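Long-range contacts in endoglucanase A (Clostridium acetobutylicum, PDB 3IK2), which is a glycoside hydrolase family 44 endoglucanase that probably cleaves internal beta-1,4-glucosidic bonds in cellulose chains: residues V445-Y450 with I499-A504; N392-S397 with W472-N477; D298-R303 with H360-I365. All coordinates share one frame; numbering follows the deposited sequence.

Contact 1. Residues V445-Y450 with I499-A504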
ATOM      1  N   VAL A 445      14.098   7.365 -14.556  1.00 12.43           N
ATOM      2  CA  VAL A 445      14.616   6.482 -15.587  1.00 13.51           C
ATOM      3  C   VAL A 445      15.464   5.416 -14.911  1.00 14.06           C
ATOM      4  O   VAL A 445      16.366   5.735 -14.126  1.00 14.42           O
ATOM      5  CB  VAL A 445      15.447   7.273 -16.663  1.00 13.38           C
ATOM      6  CG1 VAL A 445      15.917   6.357 -17.743  1.00 13.30           C
ATOM      7  CG2 VAL A 445      14.594   8.330 -17.304  1.00 14.52           C
ATOM      8  N   MET A 446      15.153   4.152 -15.201  1.00 14.62           N
ATOM      9  CA  MET A 446      15.887   3.003 -14.660  1.00 15.74           C
ATOM     10  C   MET A 446      16.340   2.091 -15.803  1.00 13.71           C
ATOM     11  O   MET A 446      15.583   1.816 -16.746  1.00 13.76           O
ATOM     12  CB  MET A 446      15.041   2.127 -13.715  1.00 14.77           C
ATOM     13  CG  MET A 446      14.448   2.735 -12.447  1.00 19.55           C
ATOM     14  SD  MET A 446      12.893   1.837 -12.069  1.00 22.35           S
ATOM     15  CE  MET A 446      11.730   3.173 -12.397  1.00 23.40           C
ATOM     16  N   ASN A 447      17.544   1.571 -15.656  1.00 11.93           N
ATOM     17  CA  ASN A 447      18.064   0.554 -16.527  1.00 12.56           C
ATOM     18  C   ASN A 447      18.002  -0.779 -15.762  1.00 12.38           C
ATOM     19  O   ASN A 447      18.807  -1.024 -14.866  1.00 12.55           O
ATOM     20  CB  ASN A 447      19.501   0.937 -16.967  1.00 11.66           C
ATOM     21  CG  ASN A 447      20.197  -0.150 -17.794  1.00 12.77           C
ATOM     22  OD1 ASN A 447      19.620  -1.173 -18.130  1.00  9.60           O
ATOM     23  ND2 ASN A 447      21.468   0.090 -18.125  1.00 16.18           N
ATOM     24  N   LYS A 448      17.025  -1.618 -16.105  1.00 11.91           N
ATOM     25  CA  LYS A 448      16.848  -2.924 -15.452  1.00 12.39           C
ATOM     26  C   LYS A 448      17.838  -3.991 -15.990  1.00 11.45           C
ATOM     27  O   LYS A 448      17.896  -5.108 -15.471  1.00 10.95           O
ATOM     28  CB  LYS A 448      15.382  -3.445 -15.555  1.00 12.30           C
ATOM     29  CG  LYS A 448      14.258  -2.476 -15.100  1.00 14.45           C
ATOM     30  CD  LYS A 448      12.825  -3.035 -15.313  1.00 13.16           C
ATOM     31  CE  LYS A 448      12.295  -2.749 -16.725  1.00 17.36           C
ATOM     32  NZ  LYS A 448      10.922  -3.324 -17.000  1.00 15.38           N
ATOM     33  N   ASN A 449      18.608  -3.645 -17.017  1.00 10.12           N
ATOM     34  CA  ASN A 449      19.559  -4.587 -17.577  1.00 10.64           C
ATOM     35  C   ASN A 449      20.687  -4.894 -16.601  1.00 10.40           C
ATOM     36  O   ASN A 449      21.217  -4.005 -15.909  1.00  9.76           O
ATOM     37  CB  ASN A 449      20.110  -4.157 -18.957  1.00 10.14           C
ATOM     38  CG  ASN A 449      20.708  -5.334 -19.725  1.00 10.53           C
ATOM     39  OD1 ASN A 449      21.846  -5.758 -19.477  1.00  7.59           O
ATOM     40  ND2 ASN A 449      19.929  -5.884 -20.639  1.00  9.20           N
ATOM     41  N   TYR A 450      21.033  -6.175 -16.541  1.00 10.84           N
ATOM     42  CA  TYR A 450      21.979  -6.637 -15.540  1.00 10.51           C
ATOM     43  C   TYR A 450      23.417  -6.302 -15.905  1.00 11.18           C
ATOM     44  O   TYR A 450      24.274  -6.301 -15.029  1.00 11.11           O
ATOM     45  CB  TYR A 450      21.846  -8.145 -15.327  1.00 10.68           C
ATOM     46  CG  TYR A 450      21.839  -8.507 -13.869  1.00  9.12           C
ATOM     47  CD1 TYR A 450      20.647  -8.506 -13.146  1.00  6.37           C
ATOM     48  CD2 TYR A 450      23.016  -8.827 -13.207  1.00  8.00           C
ATOM     49  CE1 TYR A 450      20.628  -8.800 -11.810  1.00  5.63           C
ATOM     50  CE2 TYR A 450      23.011  -9.134 -11.863  1.00  8.34           C
ATOM     51  CZ  TYR A 450      21.807  -9.118 -11.172  1.00  7.84           C
ATOM     52  OH  TYR A 450      21.783  -9.436  -9.825  1.00 12.12           O
ATOM     53  N   ILE A 499      23.021   5.660 -19.218  1.00 15.15           N
ATOM     54  CA  ILE A 499      22.848   5.133 -17.873  1.00 15.53           C
ATOM     55  C   ILE A 499      23.486   3.739 -17.780  1.00 15.40           C
ATOM     56  O   ILE A 499      23.117   2.840 -18.545  1.00 16.12           O
ATOM     57  CB  ILE A 499      21.331   5.102 -17.530  1.00 15.89           C
ATOM     58  CG1 ILE A 499      20.827   6.546 -17.409  1.00 17.87           C
ATOM     59  CG2 ILE A 499      21.054   4.394 -16.233  1.00 15.38           C
ATOM     60  CD1 ILE A 499      19.340   6.690 -17.241  1.00 18.17           C
ATOM     61  N   PRO A 500      24.434   3.539 -16.843  1.00 14.48           N
ATOM     62  CA  PRO A 500      24.977   2.179 -16.735  1.00 13.94           C
ATOM     63  C   PRO A 500      23.918   1.172 -16.240  1.00 13.85           C
ATOM     64  O   PRO A 500      22.826   1.570 -15.829  1.00 13.24           O
ATOM     65  CB  PRO A 500      26.128   2.333 -15.707  1.00 14.80           C
ATOM     66  CG  PRO A 500      26.429   3.820 -15.669  1.00 13.65           C
ATOM     67  CD  PRO A 500      25.060   4.459 -15.881  1.00 13.81           C
ATOM     68  N   ALA A 501      24.238  -0.120 -16.335  1.00 13.01           N
ATOM     69  CA  ALA A 501      23.374  -1.221 -15.905  1.00 12.17           C
ATOM     70  C   ALA A 501      22.935  -1.052 -14.455  1.00 11.50           C
ATOM     71  O   ALA A 501      23.692  -0.545 -13.642  1.00 11.78           O
ATOM     72  CB  ALA A 501      24.116  -2.553 -16.059  1.00 11.70           C
ATOM     73  N   LEU A 502      21.725  -1.510 -14.137  1.00 10.64           N
ATOM     74  CA  LEU A 502      21.263  -1.564 -12.747  1.00 10.01           C
ATOM     75  C   LEU A 502      21.460  -0.217 -12.070  1.00 10.20           C
ATOM     76  O   LEU A 502      22.147  -0.101 -11.061  1.00  9.70           O
ATOM     77  CB  LEU A 502      21.932  -2.692 -11.947  1.00  9.01           C
ATOM     78  CG  LEU A 502      21.837  -4.115 -12.526  1.00  8.73           C
ATOM     79  CD1 LEU A 502      22.754  -5.086 -11.756  1.00  6.10           C
ATOM     80  CD2 LEU A 502      20.375  -4.630 -12.598  1.00  6.74           C
ATOM     81  N   THR A 503      20.834   0.802 -12.655  1.00 10.31           N
ATOM     82  CA  THR A 503      20.953   2.174 -12.180  1.00  9.82           C
ATOM     83  C   THR A 503      19.549   2.730 -12.258  1.00  9.85           C
ATOM     84  O   THR A 503      18.819   2.481 -13.241  1.00  9.09           O
ATOM     85  CB  THR A 503      21.939   3.005 -13.066  1.00  9.78           C
ATOM     86  OG1 THR A 503      23.237   2.436 -12.962  1.00  9.29           O
ATOM     87  CG2 THR A 503      22.037   4.494 -12.617  1.00  8.72           C
ATOM     88  N   ALA A 504      19.159   3.444 -11.201  1.00  9.48           N
ATOM     89  CA  ALA A 504      17.908   4.206 -11.216  1.00  8.91           C
ATOM     90  C   ALA A 504      18.257   5.688 -10.994  1.00  9.15           C
ATOM     91  O   ALA A 504      19.044   6.023 -10.113  1.00  9.03           O
ATOM     92  CB  ALA A 504      16.943   3.700 -10.144  1.00  9.42           C
TER

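Contact 2. Residues N392-S397 with W472-N477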
ATOM      1  N   ASN A 392      16.816  -2.771   4.438  1.00 10.03           N
ATOM      2  CA  ASN A 392      16.007  -2.229   3.348  1.00  9.33           C
ATOM      3  C   ASN A 392      16.575  -0.970   2.714  1.00  9.45           C
ATOM      4  O   ASN A 392      15.807  -0.116   2.226  1.00 10.50           O
ATOM      5  CB  ASN A 392      14.579  -1.956   3.865  1.00  8.98           C
ATOM      6  CG  ASN A 392      14.543  -1.050   5.136  1.00  8.57           C
ATOM      7  OD1 ASN A 392      15.519  -0.355   5.487  1.00  6.64           O
ATOM      8  ND2 ASN A 392      13.386  -1.044   5.805  1.00  5.25           N
ATOM      9  N   ASN A 393      17.902  -0.840   2.727  1.00  9.07           N
ATOM     10  CA  ASN A 393      18.575   0.381   2.256  1.00  8.79           C
ATOM     11  C   ASN A 393      18.247   0.744   0.813  1.00  8.29           C
ATOM     12  O   ASN A 393      18.157   1.913   0.471  1.00  8.60           O
ATOM     13  CB  ASN A 393      20.121   0.331   2.478  1.00  8.64           C
ATOM     14  CG  ASN A 393      20.786  -0.895   1.817  1.00  9.61           C
ATOM     15  OD1 ASN A 393      20.312  -2.017   1.972  1.00 10.00           O
ATOM     16  ND2 ASN A 393      21.899  -0.676   1.108  1.00  8.17           N
ATOM     17  N   TYR A 394      18.082  -0.245  -0.049  1.00  7.89           N
ATOM     18  CA  TYR A 394      17.676   0.060  -1.431  1.00  7.41           C
ATOM     19  C   TYR A 394      16.189   0.394  -1.594  1.00  6.54           C
ATOM     20  O   TYR A 394      15.834   1.178  -2.446  1.00  5.82           O
ATOM     21  CB  TYR A 394      18.099  -1.045  -2.398  1.00  7.33           C
ATOM     22  CG  TYR A 394      19.535  -0.920  -2.883  1.00  8.69           C
ATOM     23  CD1 TYR A 394      19.851  -0.174  -4.033  1.00  9.27           C
ATOM     24  CD2 TYR A 394      20.578  -1.560  -2.202  1.00  9.20           C
ATOM     25  CE1 TYR A 394      21.172  -0.066  -4.486  1.00 10.11           C
ATOM     26  CE2 TYR A 394      21.893  -1.468  -2.645  1.00  8.60           C
ATOM     27  CZ  TYR A 394      22.192  -0.723  -3.784  1.00  9.57           C
ATOM     28  OH  TYR A 394      23.517  -0.636  -4.202  1.00  8.45           O
ATOM     29  N   VAL A 395      15.326  -0.200  -0.768  1.00  7.05           N
ATOM     30  CA  VAL A 395      13.948   0.250  -0.662  1.00  6.92           C
ATOM     31  C   VAL A 395      13.925   1.730  -0.235  1.00  7.64           C
ATOM     32  O   VAL A 395      13.201   2.551  -0.817  1.00  7.63           O
ATOM     33  CB  VAL A 395      13.094  -0.644   0.293  1.00  8.01           C
ATOM     34  CG1 VAL A 395      11.779   0.087   0.714  1.00  5.32           C
ATOM     35  CG2 VAL A 395      12.778  -1.994  -0.372  1.00  5.29           C
ATOM     36  N   GLN A 396      14.739   2.086   0.753  1.00  7.58           N
ATOM     37  CA  GLN A 396      14.750   3.478   1.180  1.00  7.50           C
ATOM     38  C   GLN A 396      15.235   4.379   0.048  1.00  7.39           C
ATOM     39  O   GLN A 396      14.675   5.444  -0.159  1.00  7.07           O
ATOM     40  CB  GLN A 396      15.606   3.661   2.436  1.00  7.78           C
ATOM     41  CG  GLN A 396      15.089   2.903   3.621  1.00  6.08           C
ATOM     42  CD  GLN A 396      15.724   3.355   4.925  1.00  4.89           C
ATOM     43  OE1 GLN A 396      15.909   4.543   5.142  1.00  4.60           O
ATOM     44  NE2 GLN A 396      16.004   2.413   5.812  1.00  3.63           N
ATOM     45  N   SER A 397      16.236   3.939  -0.720  1.00  7.54           N
ATOM     46  CA  SER A 397      16.692   4.736  -1.883  1.00  8.30           C
ATOM     47  C   SER A 397      15.564   5.036  -2.874  1.00  7.68           C
ATOM     48  O   SER A 397      15.509   6.122  -3.419  1.00  7.99           O
ATOM     49  CB  SER A 397      17.812   4.061  -2.668  1.00  8.77           C
ATOM     50  OG  SER A 397      18.788   3.506  -1.841  1.00 12.91           O
ATOM     51  N   TRP A 472      20.164  12.717 -10.354  1.00 11.65           N
ATOM     52  CA  TRP A 472      20.507  12.031  -9.092  1.00 11.52           C
ATOM     53  C   TRP A 472      20.173  10.554  -9.195  1.00 10.84           C
ATOM     54  O   TRP A 472      19.189  10.194  -9.788  1.00 11.16           O
ATOM     55  CB  TRP A 472      19.740  12.612  -7.904  1.00 11.84           C
ATOM     56  CG  TRP A 472      20.125  14.020  -7.516  1.00 12.30           C
ATOM     57  CD1 TRP A 472      20.947  14.410  -6.486  1.00 11.97           C
ATOM     58  CD2 TRP A 472      19.656  15.208  -8.130  1.00 12.08           C
ATOM     59  NE1 TRP A 472      21.021  15.786  -6.442  1.00 13.50           N
ATOM     60  CE2 TRP A 472      20.239  16.298  -7.442  1.00 12.47           C
ATOM     61  CE3 TRP A 472      18.796  15.465  -9.214  1.00 13.60           C
ATOM     62  CZ2 TRP A 472      19.994  17.624  -7.801  1.00 14.57           C
ATOM     63  CZ3 TRP A 472      18.547  16.787  -9.568  1.00 12.97           C
ATOM     64  CH2 TRP A 472      19.138  17.848  -8.864  1.00 14.25           C
ATOM     65  N   GLY A 473      20.962   9.694  -8.569  1.00 10.97           N
ATOM     66  CA  GLY A 473      20.714   8.264  -8.721  1.00  9.85           C
ATOM     67  C   GLY A 473      21.427   7.325  -7.791  1.00  9.01           C
ATOM     68  O   GLY A 473      22.311   7.707  -7.049  1.00  8.48           O
ATOM     69  N   PHE A 474      21.004   6.066  -7.845  1.00  9.53           N
ATOM     70  CA  PHE A 474      21.614   4.991  -7.095  1.00  8.85           C
ATOM     71  C   PHE A 474      21.747   3.842  -8.060  1.00  9.25           C
ATOM     72  O   PHE A 474      21.072   3.812  -9.103  1.00  8.87           O
ATOM     73  CB  PHE A 474      20.801   4.599  -5.831  1.00  8.65           C
ATOM     74  CG  PHE A 474      19.398   4.128  -6.101  1.00  7.86           C
ATOM     75  CD1 PHE A 474      19.128   2.767  -6.300  1.00  6.67           C
ATOM     76  CD2 PHE A 474      18.333   5.031  -6.121  1.00  7.97           C
ATOM     77  CE1 PHE A 474      17.832   2.320  -6.536  1.00  7.69           C
ATOM     78  CE2 PHE A 474      17.032   4.590  -6.356  1.00  6.45           C
ATOM     79  CZ  PHE A 474      16.779   3.219  -6.563  1.00  6.21           C
ATOM     80  N   ASP A 475      22.622   2.908  -7.708  1.00  9.27           N
ATOM     81  CA  ASP A 475      23.024   1.855  -8.619  1.00 10.79           C
ATOM     82  C   ASP A 475      23.576   0.702  -7.770  1.00 11.92           C
ATOM     83  O   ASP A 475      23.480   0.733  -6.533  1.00 11.36           O
ATOM     84  CB  ASP A 475      24.073   2.399  -9.621  1.00 10.22           C
ATOM     85  CG  ASP A 475      25.296   3.010  -8.929  1.00 10.03           C
ATOM     86  OD1 ASP A 475      25.628   2.611  -7.791  1.00  7.34           O
ATOM     87  OD2 ASP A 475      25.934   3.890  -9.538  1.00 13.32           O
ATOM     88  N   SER A 476      24.159  -0.295  -8.430  1.00 13.48           N
ATOM     89  CA  SER A 476      24.596  -1.512  -7.752  1.00 15.22           C
ATOM     90  C   SER A 476      25.815  -1.301  -6.869  1.00 15.56           C
ATOM     91  O   SER A 476      26.154  -2.156  -6.080  1.00 16.77           O
ATOM     92  CB  SER A 476      24.848  -2.639  -8.762  1.00 15.80           C
ATOM     93  OG  SER A 476      25.951  -2.344  -9.602  1.00 16.99           O
ATOM     94  N   ASN A 477      26.454  -0.145  -6.989  1.00 16.06           N
ATOM     95  CA  ASN A 477      27.637   0.174  -6.206  1.00 16.17           C
ATOM     96  C   ASN A 477      27.294   0.864  -4.864  1.00 15.53           C
ATOM     97  O   ASN A 477      28.007   0.688  -3.874  1.00 14.70           O
ATOM     98  CB  ASN A 477      28.603   0.994  -7.078  1.00 16.42           C
ATOM     99  CG  ASN A 477      29.147   0.170  -8.309  1.00 21.16           C
ATOM    100  OD1 ASN A 477      29.016   0.595  -9.479  1.00 23.81           O
ATOM    101  ND2 ASN A 477      29.757  -1.007  -8.031  1.00 20.36           N
TER
HETATM  102  O   HOH W   1      25.378  -1.972  -3.086  1.00 38.90           O

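Contact 3. Residues D298-R303 with H360-I365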
ATOM      1  N   ASP A 298      18.578 -14.854 -11.839  1.00 11.71           N
ATOM      2  CA  ASP A 298      17.280 -14.954 -12.545  1.00 12.74           C
ATOM      3  C   ASP A 298      16.114 -14.556 -11.658  1.00 12.09           C
ATOM      4  O   ASP A 298      15.104 -14.046 -12.137  1.00 12.03           O
ATOM      5  CB  ASP A 298      17.063 -16.349 -13.120  1.00 13.73           C
ATOM      6  CG  ASP A 298      17.870 -16.584 -14.398  1.00 17.53           C
ATOM      7  OD1 ASP A 298      18.638 -15.694 -14.813  1.00 20.94           O
ATOM      8  OD2 ASP A 298      17.723 -17.666 -15.006  1.00 25.20           O
ATOM      9  N   CYS A 299      16.255 -14.811 -10.361  1.00 11.40           N
ATOM     10  CA  CYS A 299      15.290 -14.301  -9.405  1.00 10.40           C
ATOM     11  C   CYS A 299      15.390 -12.755  -9.335  1.00  9.64           C
ATOM     12  O   CYS A 299      14.361 -12.080  -9.394  1.00  8.93           O
ATOM     13  CB  CYS A 299      15.450 -14.971  -8.034  1.00 10.03           C
ATOM     14  SG  CYS A 299      14.091 -14.660  -6.889  1.00 11.21           S
ATOM     15  N   ASN A 300      16.616 -12.213  -9.239  1.00  8.90           N
ATOM     16  CA  ASN A 300      16.815 -10.753  -9.260  1.00  8.73           C
ATOM     17  C   ASN A 300      16.180 -10.094 -10.492  1.00  9.16           C
ATOM     18  O   ASN A 300      15.528  -9.009 -10.402  1.00  8.42           O
ATOM     19  CB  ASN A 300      18.282 -10.370  -9.145  1.00  8.51           C
ATOM     20  CG  ASN A 300      18.948 -10.867  -7.855  1.00  8.84           C
ATOM     21  OD1 ASN A 300      18.293 -11.272  -6.907  1.00  8.38           O
ATOM     22  ND2 ASN A 300      20.284 -10.778  -7.815  1.00  9.20           N
ATOM     23  N   LYS A 301      16.326 -10.766 -11.630  1.00  8.77           N
ATOM     24  CA  LYS A 301      15.796 -10.266 -12.915  1.00  9.26           C
ATOM     25  C   LYS A 301      14.277 -10.261 -12.954  1.00  9.17           C
ATOM     26  O   LYS A 301      13.670  -9.273 -13.339  1.00  9.48           O
ATOM     27  CB  LYS A 301      16.347 -11.080 -14.096  1.00  8.97           C
ATOM     28  CG  LYS A 301      17.744 -10.707 -14.426  1.00 10.68           C
ATOM     29  CD  LYS A 301      18.389 -11.654 -15.430  1.00 14.59           C
ATOM     30  CE  LYS A 301      19.771 -11.138 -15.788  1.00 16.35           C
ATOM     31  NZ  LYS A 301      20.566 -12.135 -16.560  1.00 17.36           N
ATOM     32  N   ALA A 302      13.681 -11.388 -12.580  1.00  9.06           N
ATOM     33  CA  ALA A 302      12.250 -11.498 -12.443  1.00  9.03           C
ATOM     34  C   ALA A 302      11.684 -10.433 -11.509  1.00  9.47           C
ATOM     35  O   ALA A 302      10.547  -9.965 -11.730  1.00 10.20           O
ATOM     36  CB  ALA A 302      11.888 -12.890 -11.929  1.00  9.04           C
ATOM     37  N   ARG A 303      12.449 -10.083 -10.465  1.00  9.13           N
ATOM     38  CA  ARG A 303      12.028  -9.100  -9.461  1.00  9.30           C
ATOM     39  C   ARG A 303      11.761  -7.743 -10.089  1.00  9.20           C
ATOM     40  O   ARG A 303      10.710  -7.162  -9.875  1.00  9.74           O
ATOM     41  CB  ARG A 303      13.067  -8.977  -8.333  1.00  8.85           C
ATOM     42  CG  ARG A 303      12.776  -7.891  -7.283  1.00 10.47           C
ATOM     43  CD  ARG A 303      13.758  -7.916  -6.078  1.00  9.05           C
ATOM     44  NE  ARG A 303      13.712  -9.201  -5.402  1.00  8.42           N
ATOM     45  CZ  ARG A 303      14.706 -10.092  -5.388  1.00 11.10           C
ATOM     46  NH1 ARG A 303      15.860  -9.832  -6.005  1.00 12.28           N
ATOM     47  NH2 ARG A 303      14.547 -11.249  -4.750  1.00 10.23           N
ATOM     48  N   HIS A 360      19.303  -4.792  -1.963  1.00  8.38           N
ATOM     49  CA  HIS A 360      19.951  -5.075  -3.255  1.00  8.58           C
ATOM     50  C   HIS A 360      19.411  -4.109  -4.325  1.00  8.47           C
ATOM     51  O   HIS A 360      18.263  -3.690  -4.246  1.00  8.90           O
ATOM     52  CB  HIS A 360      19.624  -6.536  -3.654  1.00  7.84           C
ATOM     53  CG  HIS A 360      20.285  -6.991  -4.915  1.00  8.03           C
ATOM     54  ND1 HIS A 360      21.595  -7.429  -4.958  1.00  9.88           N
ATOM     55  CD2 HIS A 360      19.818  -7.085  -6.180  1.00  7.21           C
ATOM     56  CE1 HIS A 360      21.897  -7.786  -6.192  1.00  9.45           C
ATOM     57  NE2 HIS A 360      20.839  -7.578  -6.954  1.00 11.62           N
ATOM     58  N   ILE A 361      20.224  -3.768  -5.325  1.00  8.71           N
ATOM     59  CA  ILE A 361      19.791  -2.851  -6.402  1.00  8.93           C
ATOM     60  C   ILE A 361      18.502  -3.310  -7.111  1.00 10.06           C
ATOM     61  O   ILE A 361      17.659  -2.474  -7.485  1.00 11.26           O
ATOM     62  CB  ILE A 361      20.962  -2.579  -7.444  1.00  9.04           C
ATOM     63  CG1 ILE A 361      20.584  -1.547  -8.530  1.00  7.16           C
ATOM     64  CG2 ILE A 361      21.412  -3.886  -8.146  1.00  5.54           C
ATOM     65  CD1 ILE A 361      20.033  -0.180  -8.046  1.00  2.79           C
ATOM     66  N   SER A 362      18.360  -4.626  -7.331  1.00 10.46           N
ATOM     67  CA  SER A 362      17.125  -5.203  -7.931  1.00  9.92           C
ATOM     68  C   SER A 362      15.879  -4.952  -7.055  1.00  8.73           C
ATOM     69  O   SER A 362      14.779  -4.780  -7.557  1.00  9.33           O
ATOM     70  CB  SER A 362      17.303  -6.721  -8.241  1.00  9.52           C
ATOM     71  OG  SER A 362      17.425  -7.484  -7.049  1.00 11.46           O
ATOM     72  N   GLY A 363      16.058  -4.938  -5.744  1.00  8.15           N
ATOM     73  CA  GLY A 363      14.984  -4.558  -4.838  1.00  7.96           C
ATOM     74  C   GLY A 363      14.663  -3.071  -4.861  1.00  8.20           C
ATOM     75  O   GLY A 363      13.494  -2.676  -4.750  1.00  7.89           O
ATOM     76  N   GLY A 364      15.692  -2.235  -4.994  1.00  8.20           N
ATOM     77  CA  GLY A 364      15.477  -0.776  -5.173  1.00  8.25           C
ATOM     78  C   GLY A 364      14.844  -0.398  -6.506  1.00  7.86           C
ATOM     79  O   GLY A 364      14.028   0.508  -6.594  1.00  7.66           O
ATOM     80  N   ILE A 365      15.237  -1.091  -7.568  1.00  8.52           N
ATOM     81  CA  ILE A 365      14.721  -0.780  -8.894  1.00  7.43           C
ATOM     82  C   ILE A 365      13.259  -1.208  -8.944  1.00  7.29           C
ATOM     83  O   ILE A 365      12.396  -0.464  -9.456  1.00  7.36           O
ATOM     84  CB  ILE A 365      15.584  -1.472 -10.006  1.00  7.81           C
ATOM     85  CG1 ILE A 365      16.877  -0.643 -10.244  1.00  7.72           C
ATOM     86  CG2 ILE A 365      14.757  -1.691 -11.304  1.00  6.03           C
ATOM     87  CD1 ILE A 365      17.909  -1.247 -11.194  1.00  8.62           C
TER

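Contact 1. Residues V445-Y450 with I499-A504
A G1 beta bulge, with L502 and T503 both facing N447, lies at the end of the antiparallel pair of strands 440-447 and 503-510 in the beta-sandwich. L502 has the positive phi (51°) expected at the first bulge position. N447 N donates to T503 O at 2.9 Å in a nearly straight bond, while L502 N reaches N449 O only weakly. The N447 side chain works at both ends. Its OD1 accepts from N449 N at 2.9 Å, closing an Asx turn that bends the chain out of the strand, and its ND2 spans to I499 O (3.2 Å) while also bonding D452 O. CG stands anti to the backbone N (chi1 175°), which carries the amide across to residues 499-501. Beyond the bulge, L502 CD1 sits almost centrally over one face of the Y450 ring, 3.9 Å from its centroid, a CH-pi contact. M446 and A504 form a non-hydrogen-bonded antiparallel pair, CG to CB 3.5 Å; V445 CG1 presses I499 CD1, of the non-adjacent strand 494-499, at the same distance. V445 and I499 pack on F456 of strand 454-461, M446 leans on A368 of helix 361-376, and Y450 and L502 rest on M304 of helix 297-305.

Contact 2. Residues N392-S397 with W472-N477
The Y394 ring is engaged along its edge, where D475 O and a water both lie in its plane and F474 CD1 approaches close to it. The F474 ring is engaged over one face: S397 CB stands near its centre, 3.7 Å from the centroid and 14° off the normal, a CH-pi contact from the helix. Y394 CD1 reaches F474 CD1 at 3.8 Å, obliquely to the F474 ring, so the phenylalanine bridges two residues nearly one helical turn apart. F474 takes the conformation with CG between the backbone N and the carbonyl carbon (chi1 60°), which brings the ring out toward the helix.

The phenol then reaches past F474 to the backbone of D475. Y394 OH donates to D475 O at 2.7 Å, in the carbonyl plane. A second link, through the water to S476 O, is less certain, because the water is modelled only 2.5 Å from Y394 OH. D475 shapes the turn beyond: its OD1 accepts from N477 N at 3.0 Å from above the carboxylate plane, an Asx turn, and OD2 forms a salt bridge with R484.

Helix 393-403 follows the last barrel strand, 379-384, and its residues 393-397 run roughly antiparallel to 472-475 (158°, axes 10.0 Å apart), joining the TIM-like barrel to the beta-sandwich. F474 also touches A504 and I481 of the strands beside its own, and I361 of helix 361-376 packs against both Y394 and F474.

Contact 3. Residues D298-R303 with H360-I365
Helical segments 298-303 and 361-365 run almost parallel, 13° apart with axes 9.0 Å from each other, and come closest at N300 and S362, whose CA atoms are 5.7 Å apart. In the TIM-like barrel, helix 361-376 connects the last two strands, 347-353 and 379-384, while helix 297-305 lies in the long excursion from strand 273-278 to strand 347-353. S362 fits against the first helix, its CB 3.6 Å from N300 O.

R303 gathers the polar groups. Its NH1 donates to N300 OD1 at 3.0 Å, and the second terminal nitrogen, NH2, bonds V289 O, so these two bonds hold the buried cation. A further bond from NH1 to S362 OG would tie it to helix 361-376, but the placing of that hydroxyl is less sure. Both OD1 and OG lie at the edge of the guanidinium, near its plane, while OD1 is itself approached from above the amide plane. N300 is equally occupied, its ND2 donating to Y450 OH and T294 O. The R303 chain runs out extended to CD and then bends at chi3 (-59°), which turns the guanidinium to N300 OD1; CD itself passes 3.8 Å from the backbone N of G363.

How the contacts relate
Contact 2 spans the TIM-like barrel and the beta-sandwich, whereas contact 1 lies within the sandwich and contact 3 on the barrel side; all three touch one another, their centres 11 to 12 Å apart. Contacts 1 and 2 share the sheet: A504 N probably donates to F474 O at 2.9 Å between neighbouring strands. Contact 3 also meets contact 1 where M446 SD packs 3.5 Å from I365 O. I361 of helix 361-376 links all three, its CG1 lying 3.3 Å from L502 O and its CD1 3.5 Å from F474 CD1. A glycerol, probably from crystallisation, lies about 4 Å from the Y450 side chain. The calcium ligands E48, D144, D147 and S149 belong to none of these segments.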